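Local coordinates for protein 2-keto-3-deoxygluconate kinase (Thermotoga maritima, PDB 2AFB) that probably catalyses the ATP-dependent phosphorylation of 2-keto-3-deoxygluconate, as a sugar kinase of the pfkB family within the ribokinase clan, at residues I147-G152 with K191-F196; K235-V240 with K247-T252. One frame throughout, in Å; residues are numbered along the deposited sequence.

Contact 1: residues I147-G152 with K191-F196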
ATOM      1  N   ILE A 147      -7.870  28.217 -19.603  1.00 31.99           N
ATOM      2  CA  ILE A 147      -8.712  27.430 -18.737  1.00 32.63           C
ATOM      3  C   ILE A 147      -9.435  28.328 -17.742  1.00 32.71           C
ATOM      4  O   ILE A 147     -10.567  28.041 -17.368  1.00 34.40           O
ATOM      5  CB  ILE A 147      -7.876  26.380 -17.989  1.00 33.33           C
ATOM      6  CG1 ILE A 147      -7.618  25.197 -18.919  1.00 38.41           C
ATOM      7  CG2 ILE A 147      -8.597  25.881 -16.743  1.00 36.36           C
ATOM      8  CD1 ILE A 147      -6.375  24.482 -18.609  1.00 44.92           C
ATOM      9  N   THR A 148      -8.803  29.419 -17.323  1.00 29.73           N
ATOM     10  CA  THR A 148      -9.312  30.216 -16.199  1.00 31.10           C
ATOM     11  C   THR A 148     -10.541  31.137 -16.413  1.00 31.29           C
ATOM     12  O   THR A 148     -11.441  31.142 -15.615  1.00 33.74           O
ATOM     13  CB  THR A 148      -8.151  31.012 -15.605  1.00 29.53           C
ATOM     14  OG1 THR A 148      -7.155  30.069 -15.211  1.00 31.06           O
ATOM     15  CG2 THR A 148      -8.601  31.756 -14.368  1.00 37.35           C
ATOM     16  N   PRO A 149     -10.571  31.937 -17.488  1.00 30.57           N
ATOM     17  CA  PRO A 149     -11.708  32.826 -17.641  1.00 30.38           C
ATOM     18  C   PRO A 149     -13.073  32.142 -17.490  1.00 26.52           C
ATOM     19  O   PRO A 149     -13.930  32.666 -16.791  1.00 28.68           O
ATOM     20  CB  PRO A 149     -11.514  33.417 -19.053  1.00 30.74           C
ATOM     21  CG  PRO A 149     -10.013  33.426 -19.234  1.00 30.31           C
ATOM     22  CD  PRO A 149      -9.577  32.113 -18.564  1.00 35.73           C
ATOM     23  N   PRO A 150     -13.281  30.981 -18.140  1.00 25.88           N
ATOM     24  CA  PRO A 150     -14.608  30.384 -18.052  1.00 26.92           C
ATOM     25  C   PRO A 150     -14.923  29.699 -16.734  1.00 29.50           C
ATOM     26  O   PRO A 150     -16.009  29.176 -16.592  1.00 31.00           O
ATOM     27  CB  PRO A 150     -14.610  29.358 -19.184  1.00 27.42           C
ATOM     28  CG  PRO A 150     -13.183  29.054 -19.457  1.00 27.77           C
ATOM     29  CD  PRO A 150     -12.343  30.142 -18.919  1.00 25.81           C
ATOM     30  N   LEU A 151     -14.005  29.666 -15.772  1.00 30.75           N
ATOM     31  CA  LEU A 151     -14.312  28.921 -14.531  1.00 30.66           C
ATOM     32  C   LEU A 151     -15.375  29.572 -13.679  1.00 30.53           C
ATOM     33  O   LEU A 151     -16.111  28.876 -12.988  1.00 33.56           O
ATOM     34  CB  LEU A 151     -13.074  28.706 -13.680  1.00 28.75           C
ATOM     35  CG  LEU A 151     -12.019  27.896 -14.401  1.00 28.01           C
ATOM     36  CD1 LEU A 151     -10.744  27.810 -13.575  1.00 37.58           C
ATOM     37  CD2 LEU A 151     -12.593  26.521 -14.762  1.00 29.67           C
ATOM     38  N   GLY A 152     -15.457  30.883 -13.700  1.00 30.65           N
ATOM     39  CA  GLY A 152     -16.463  31.577 -12.921  1.00 30.24           C
ATOM     40  C   GLY A 152     -16.733  32.992 -13.351  1.00 30.70           C
ATOM     41  O   GLY A 152     -16.068  33.548 -14.228  1.00 31.70           O
ATOM     42  N   LYS A 191     -14.573  35.227 -28.154  1.00 34.38           N
ATOM     43  CA  LYS A 191     -15.109  36.527 -27.734  1.00 34.01           C
ATOM     44  C   LYS A 191     -14.277  37.087 -26.562  1.00 31.46           C
ATOM     45  O   LYS A 191     -14.022  38.272 -26.508  1.00 27.52           O
ATOM     46  CB  LYS A 191     -16.613  36.450 -27.373  1.00 34.73           C
ATOM     47  CG  LYS A 191     -17.591  37.106 -28.409  1.00 48.41           C
ATOM     48  CD  LYS A 191     -18.019  36.175 -29.599  1.00 58.53           C
ATOM     49  CE  LYS A 191     -16.966  36.081 -30.745  1.00 63.08           C
ATOM     50  NZ  LYS A 191     -16.846  34.699 -31.337  1.00 54.92           N
ATOM     51  N   VAL A 192     -13.844  36.216 -25.658  1.00 28.75           N
ATOM     52  CA  VAL A 192     -13.107  36.591 -24.447  1.00 32.33           C
ATOM     53  C   VAL A 192     -11.580  36.669 -24.623  1.00 31.16           C
ATOM     54  O   VAL A 192     -10.910  37.568 -24.098  1.00 30.67           O
ATOM     55  CB  VAL A 192     -13.412  35.567 -23.280  1.00 33.07           C
ATOM     56  CG1 VAL A 192     -12.537  35.840 -22.058  1.00 34.15           C
ATOM     57  CG2 VAL A 192     -14.912  35.635 -22.895  1.00 33.65           C
HETATM   58  N   MSE A 193     -11.019  35.714 -25.343  1.00 29.95           N
HETATM   59  CA  MSE A 193      -9.573  35.605 -25.398  1.00 29.65           C
HETATM   60  C   MSE A 193      -8.914  36.541 -26.410  1.00 28.86           C
HETATM   61  O   MSE A 193      -7.764  36.914 -26.250  1.00 29.93           O
HETATM   62  CB  MSE A 193      -9.214  34.179 -25.717  1.00 26.90           C
HETATM   63  CG  MSE A 193      -9.689  33.226 -24.632  1.00 37.99           C
HETATM   64 SE   MSE A 193      -8.551  33.413 -22.952  1.00 43.91          SE
HETATM   65  CE  MSE A 193      -6.785  32.573 -23.643  1.00 47.00           C
ATOM     66  N   ILE A 194      -9.616  36.880 -27.476  1.00 30.83           N
ATOM     67  CA  ILE A 194      -9.012  37.695 -28.526  1.00 30.33           C
ATOM     68  C   ILE A 194      -8.681  39.053 -27.949  1.00 31.66           C
ATOM     69  O   ILE A 194      -7.542  39.471 -28.059  1.00 34.03           O
ATOM     70  CB  ILE A 194      -9.862  37.713 -29.827  1.00 29.07           C
ATOM     71  CG1 ILE A 194      -9.525  36.461 -30.621  1.00 27.35           C
ATOM     72  CG2 ILE A 194      -9.600  38.977 -30.682  1.00 26.93           C
ATOM     73  CD1 ILE A 194     -10.570  36.002 -31.618  1.00 31.47           C
ATOM     74  N   PRO A 195      -9.635  39.710 -27.256  1.00 32.24           N
ATOM     75  CA  PRO A 195      -9.247  40.951 -26.574  1.00 32.51           C
ATOM     76  C   PRO A 195      -8.037  40.864 -25.650  1.00 32.78           C
ATOM     77  O   PRO A 195      -7.252  41.775 -25.622  1.00 29.80           O
ATOM     78  CB  PRO A 195     -10.510  41.338 -25.795  1.00 33.71           C
ATOM     79  CG  PRO A 195     -11.610  40.817 -26.647  1.00 34.05           C
ATOM     80  CD  PRO A 195     -11.068  39.433 -27.075  1.00 31.69           C
ATOM     81  N   PHE A 196      -7.850  39.750 -24.945  1.00 34.30           N
ATOM     82  CA  PHE A 196      -6.699  39.632 -24.058  1.00 32.79           C
ATOM     83  C   PHE A 196      -5.370  39.572 -24.817  1.00 32.03           C
ATOM     84  O   PHE A 196      -4.313  39.841 -24.250  1.00 28.41           O
ATOM     85  CB  PHE A 196      -6.825  38.396 -23.161  1.00 34.46           C
ATOM     86  CG  PHE A 196      -7.918  38.471 -22.116  1.00 38.14           C
ATOM     87  CD1 PHE A 196      -8.326  39.679 -21.543  1.00 43.22           C
ATOM     88  CD2 PHE A 196      -8.505  37.313 -21.667  1.00 39.44           C
ATOM     89  CE1 PHE A 196      -9.324  39.718 -20.565  1.00 46.72           C
ATOM     90  CE2 PHE A 196      -9.514  37.346 -20.689  1.00 42.45           C
ATOM     91  CZ  PHE A 196      -9.914  38.543 -20.137  1.00 40.06           C
TER

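Contact 2: residues K235-V240 with K247-T252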
ATOM      1  N   LYS A 235       4.295  28.605 -40.848  1.00 32.57           N
ATOM      2  CA  LYS A 235       3.314  29.532 -41.447  1.00 35.06           C
ATOM      3  C   LYS A 235       2.209  29.975 -40.449  1.00 31.37           C
ATOM      4  O   LYS A 235       1.836  31.162 -40.400  1.00 30.36           O
ATOM      5  CB  LYS A 235       2.701  28.868 -42.689  1.00 35.66           C
ATOM      6  CG  LYS A 235       1.715  29.685 -43.521  1.00 38.61           C
ATOM      7  CD  LYS A 235       1.498  28.943 -44.878  1.00 38.02           C
ATOM      8  CE  LYS A 235       0.113  29.183 -45.513  1.00 44.23           C
ATOM      9  NZ  LYS A 235       0.017  30.467 -46.210  1.00 37.32           N
ATOM     10  N   ILE A 236       1.699  29.041 -39.660  1.00 31.71           N
ATOM     11  CA  ILE A 236       0.693  29.377 -38.645  1.00 31.10           C
ATOM     12  C   ILE A 236       1.288  30.402 -37.652  1.00 31.52           C
ATOM     13  O   ILE A 236       0.626  31.355 -37.253  1.00 30.98           O
ATOM     14  CB  ILE A 236       0.201  28.132 -37.911  1.00 33.15           C
ATOM     15  CG2 ILE A 236      -0.837  28.466 -36.886  1.00 38.37           C
ATOM     16  N   ALA A 237       2.550  30.231 -37.276  1.00 30.76           N
ATOM     17  CA  ALA A 237       3.148  31.102 -36.250  1.00 30.35           C
ATOM     18  C   ALA A 237       3.406  32.511 -36.782  1.00 30.84           C
ATOM     19  O   ALA A 237       3.316  33.502 -36.033  1.00 29.18           O
ATOM     20  CB  ALA A 237       4.434  30.495 -35.740  1.00 30.69           C
ATOM     21  N   GLU A 238       3.757  32.597 -38.071  1.00 31.62           N
ATOM     22  CA  GLU A 238       3.870  33.867 -38.728  1.00 32.76           C
ATOM     23  C   GLU A 238       2.553  34.580 -38.727  1.00 32.46           C
ATOM     24  O   GLU A 238       2.494  35.765 -38.401  1.00 31.50           O
ATOM     25  CB  GLU A 238       4.295  33.732 -40.185  1.00 37.40           C
ATOM     26  CG  GLU A 238       5.649  33.161 -40.381  1.00 43.24           C
ATOM     27  CD  GLU A 238       6.101  33.233 -41.809  1.00 46.84           C
ATOM     28  OE1 GLU A 238       6.228  34.363 -42.310  1.00 54.74           O
ATOM     29  OE2 GLU A 238       6.348  32.164 -42.411  1.00 55.69           O
ATOM     30  N   GLU A 239       1.505  33.874 -39.143  1.00 33.81           N
ATOM     31  CA  GLU A 239       0.170  34.459 -39.177  1.00 36.49           C
ATOM     32  C   GLU A 239      -0.232  35.001 -37.797  1.00 32.45           C
ATOM     33  O   GLU A 239      -0.652  36.158 -37.708  1.00 30.80           O
ATOM     34  CB  GLU A 239      -0.868  33.461 -39.729  1.00 36.61           C
ATOM     35  CG  GLU A 239      -0.666  33.231 -41.222  1.00 45.56           C
ATOM     36  CD  GLU A 239      -1.788  32.422 -41.931  1.00 46.56           C
ATOM     37  OE1 GLU A 239      -2.809  32.056 -41.272  1.00 48.11           O
ATOM     38  OE2 GLU A 239      -1.631  32.184 -43.176  1.00 56.88           O
ATOM     39  N   VAL A 240      -0.090  34.206 -36.724  1.00 30.80           N
ATOM     40  CA  VAL A 240      -0.463  34.710 -35.382  1.00 29.31           C
ATOM     41  C   VAL A 240       0.443  35.873 -34.984  1.00 30.06           C
ATOM     42  O   VAL A 240      -0.000  36.828 -34.355  1.00 27.57           O
ATOM     43  CB  VAL A 240      -0.484  33.618 -34.247  1.00 31.10           C
ATOM     44  CG1 VAL A 240      -1.362  32.445 -34.639  1.00 33.50           C
ATOM     45  CG2 VAL A 240       0.897  33.124 -33.911  1.00 32.15           C
ATOM     46  N   LYS A 247       6.095  38.448 -29.279  1.00 28.56           N
ATOM     47  CA  LYS A 247       7.556  38.351 -29.307  1.00 30.63           C
ATOM     48  C   LYS A 247       7.968  36.883 -29.574  1.00 28.91           C
ATOM     49  O   LYS A 247       8.997  36.612 -30.180  1.00 24.48           O
ATOM     50  CB  LYS A 247       8.115  38.830 -27.954  1.00 32.99           C
ATOM     51  CG  LYS A 247       9.618  38.824 -27.845  1.00 36.67           C
ATOM     52  N   THR A 248       7.148  35.945 -29.095  1.00 29.66           N
ATOM     53  CA  THR A 248       7.461  34.518 -29.126  1.00 29.75           C
ATOM     54  C   THR A 248       6.185  33.697 -29.267  1.00 29.18           C
ATOM     55  O   THR A 248       5.136  33.993 -28.656  1.00 27.85           O
ATOM     56  CB  THR A 248       8.201  34.091 -27.799  1.00 31.65           C
ATOM     57  OG1 THR A 248       9.359  34.891 -27.647  1.00 26.76           O
ATOM     58  CG2 THR A 248       8.641  32.603 -27.786  1.00 31.13           C
ATOM     59  N   VAL A 249       6.279  32.661 -30.090  1.00 27.76           N
ATOM     60  CA  VAL A 249       5.246  31.665 -30.167  1.00 24.08           C
ATOM     61  C   VAL A 249       5.886  30.326 -29.918  1.00 26.08           C
ATOM     62  O   VAL A 249       6.790  29.937 -30.633  1.00 24.52           O
ATOM     63  CB  VAL A 249       4.551  31.647 -31.557  1.00 24.63           C
ATOM     64  CG1 VAL A 249       3.418  30.650 -31.577  1.00 27.65           C
ATOM     65  CG2 VAL A 249       4.008  33.055 -31.910  1.00 26.61           C
ATOM     66  N   GLY A 250       5.381  29.626 -28.905  1.00 27.70           N
ATOM     67  CA  GLY A 250       5.789  28.246 -28.579  1.00 29.54           C
ATOM     68  C   GLY A 250       4.614  27.328 -28.812  1.00 28.09           C
ATOM     69  O   GLY A 250       3.526  27.592 -28.312  1.00 27.60           O
ATOM     70  N   ILE A 251       4.833  26.259 -29.577  1.00 26.30           N
ATOM     71  CA  ILE A 251       3.774  25.353 -29.980  1.00 26.97           C
ATOM     72  C   ILE A 251       4.206  23.930 -29.754  1.00 26.36           C
ATOM     73  O   ILE A 251       5.306  23.535 -30.168  1.00 25.47           O
ATOM     74  CB  ILE A 251       3.397  25.499 -31.489  1.00 25.67           C
ATOM     75  CG1 ILE A 251       2.673  26.804 -31.757  1.00 23.72           C
ATOM     76  CG2 ILE A 251       2.486  24.384 -31.926  1.00 26.31           C
ATOM     77  CD1 ILE A 251       2.606  27.157 -33.230  1.00 31.22           C
ATOM     78  N   THR A 252       3.325  23.169 -29.118  1.00 25.96           N
ATOM     79  CA  THR A 252       3.591  21.777 -28.765  1.00 26.08           C
ATOM     80  C   THR A 252       3.078  20.882 -29.887  1.00 27.55           C
ATOM     81  O   THR A 252       2.083  21.168 -30.521  1.00 28.73           O
ATOM     82  CB  THR A 252       2.946  21.372 -27.453  1.00 23.88           C
ATOM     83  OG1 THR A 252       1.539  21.658 -27.478  1.00 33.93           O
ATOM     84  CG2 THR A 252       3.553  22.098 -26.286  1.00 32.13           C
TER

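Contact 1: residues I147-G152 with K191-F196
Pro149 reaches from the loop 147-152 to helix 186-196 and meets three apolar side chains there: Val192, Met193 and Phe196. The contact is purely van der Waals, and no hydrogen bond crosses it. Pro149 CB lies 4.0 Å from Val192 CG1. With CG1 anti to the backbone N (chi1 173°), on a CB already directed at the loop, that methyl is the one that meets the proline. Pro149 CG lies 4.0 Å from Met193 SE, the residue being modelled as selenomethionine. Met193 leaves the helix beside the loop rather than straight at it; bends at chi2 (-73°) and chi3 (-70°) bring the selenium round to the pyrrolidine, and the Met193 side chain runs at about a right angle to that of Pro149. Phe196 offers its ring edge: Pro149 CG is close to the ring plane, 4.2 Å from Phe196 CE2. Proline suits this place because its compact, rigid ring can touch a branched, a flexible and a flat neighbour at once.

Within each segment the backbone also matters. In the loop, Leu151 N donates to Thr148 O at 3.0 Å, closing a type I beta turn with Pro149 and Pro150 at its two central positions, where the fixed phi of proline is well suited. On the helix, Val192 O sits 3.4 Å above one face of the Phe196 ring, towards its rim; nearby, Pro195 lacks an N-H, and the helix is kinked there.

Outside the pair, Trp184 touches both Pro150 and Val192. From helix 155-169, Leu159 meets Pro149 and Leu163 meets Phe196. Pro149, in the loop that leaves strand 139-145 of the central sheet of this ribokinase-like alpha/beta fold, thus touches both helix 155-169 and helix 186-196.

Contact 2: residues K235-V240 with K247-T252
This is a helix-on-sheet contact, formed where helix 230-244 packs on strand 248-255, the strand that follows it. The pair is the closing half of a beta-alpha-beta crossover in the Rossmann-like alpha/beta fold of the ribokinase clan: the chain leaves strand 202-205, passes through helices 207-214 and 230-244, and returns in parallel beside its starting strand. Accordingly, Gly250 bonds through its backbone to Leu203 and Ala205, while on the other flank Val249 bonds to Phe269 of the antiparallel strand 261-270.

Val249 carries the strand's side of the contact, opposite Ala237 and Val240, which lie three residues apart and therefore on the same side of the helix. The small side chain of Ala237 allows close approach, the CA atoms of Ala237 and Val249 being 6.5 Å apart. Beta-branched valine suits the extended strand and presents two methyls to the helix. Ile251, next on that side of the strand, extends the apolar surface towards Tyr233 and Ile210. Lys235 and Glu239 belong to the outward side of the helix, where Lys235 NZ and Glu239 OE2 make a long salt bridge of 3.9 Å.

Both methyls of Val249 take part, and CG2 meets both helix residues. Val249 CG1, anti to the backbone N (chi1 -177°), lies 4.3 Å from Ala237 CB. Val249 CG2, anti to the carbonyl carbon, is 4.2 Å from Ala237 O. Its nearer neighbour is a methyl: Val249 CG2 and Val240 CG2 meet at 3.7 Å.

In the fold
Contact 1 closes before contact 2 opens along the chain. Their centres lie 20 Å apart, their nearest atoms are about 10 Å apart, and they do not touch. Both are built around the same large mixed sheet, contact 1 through the loop and helix that connect its strands, contact 2 through strand 248-255 itself. Contact 1 joins the loop after strand 139-145 to helix 186-196, which leads to strand 202-205; contact 2 completes the next crossover, from 202-205 to 248-255. Strand 202-205 thus lies between them in sequence. Together they show apolar packing at two ranges, contact 1 between segments 39 residues apart and contact 2 between a helix and the strand directly after it.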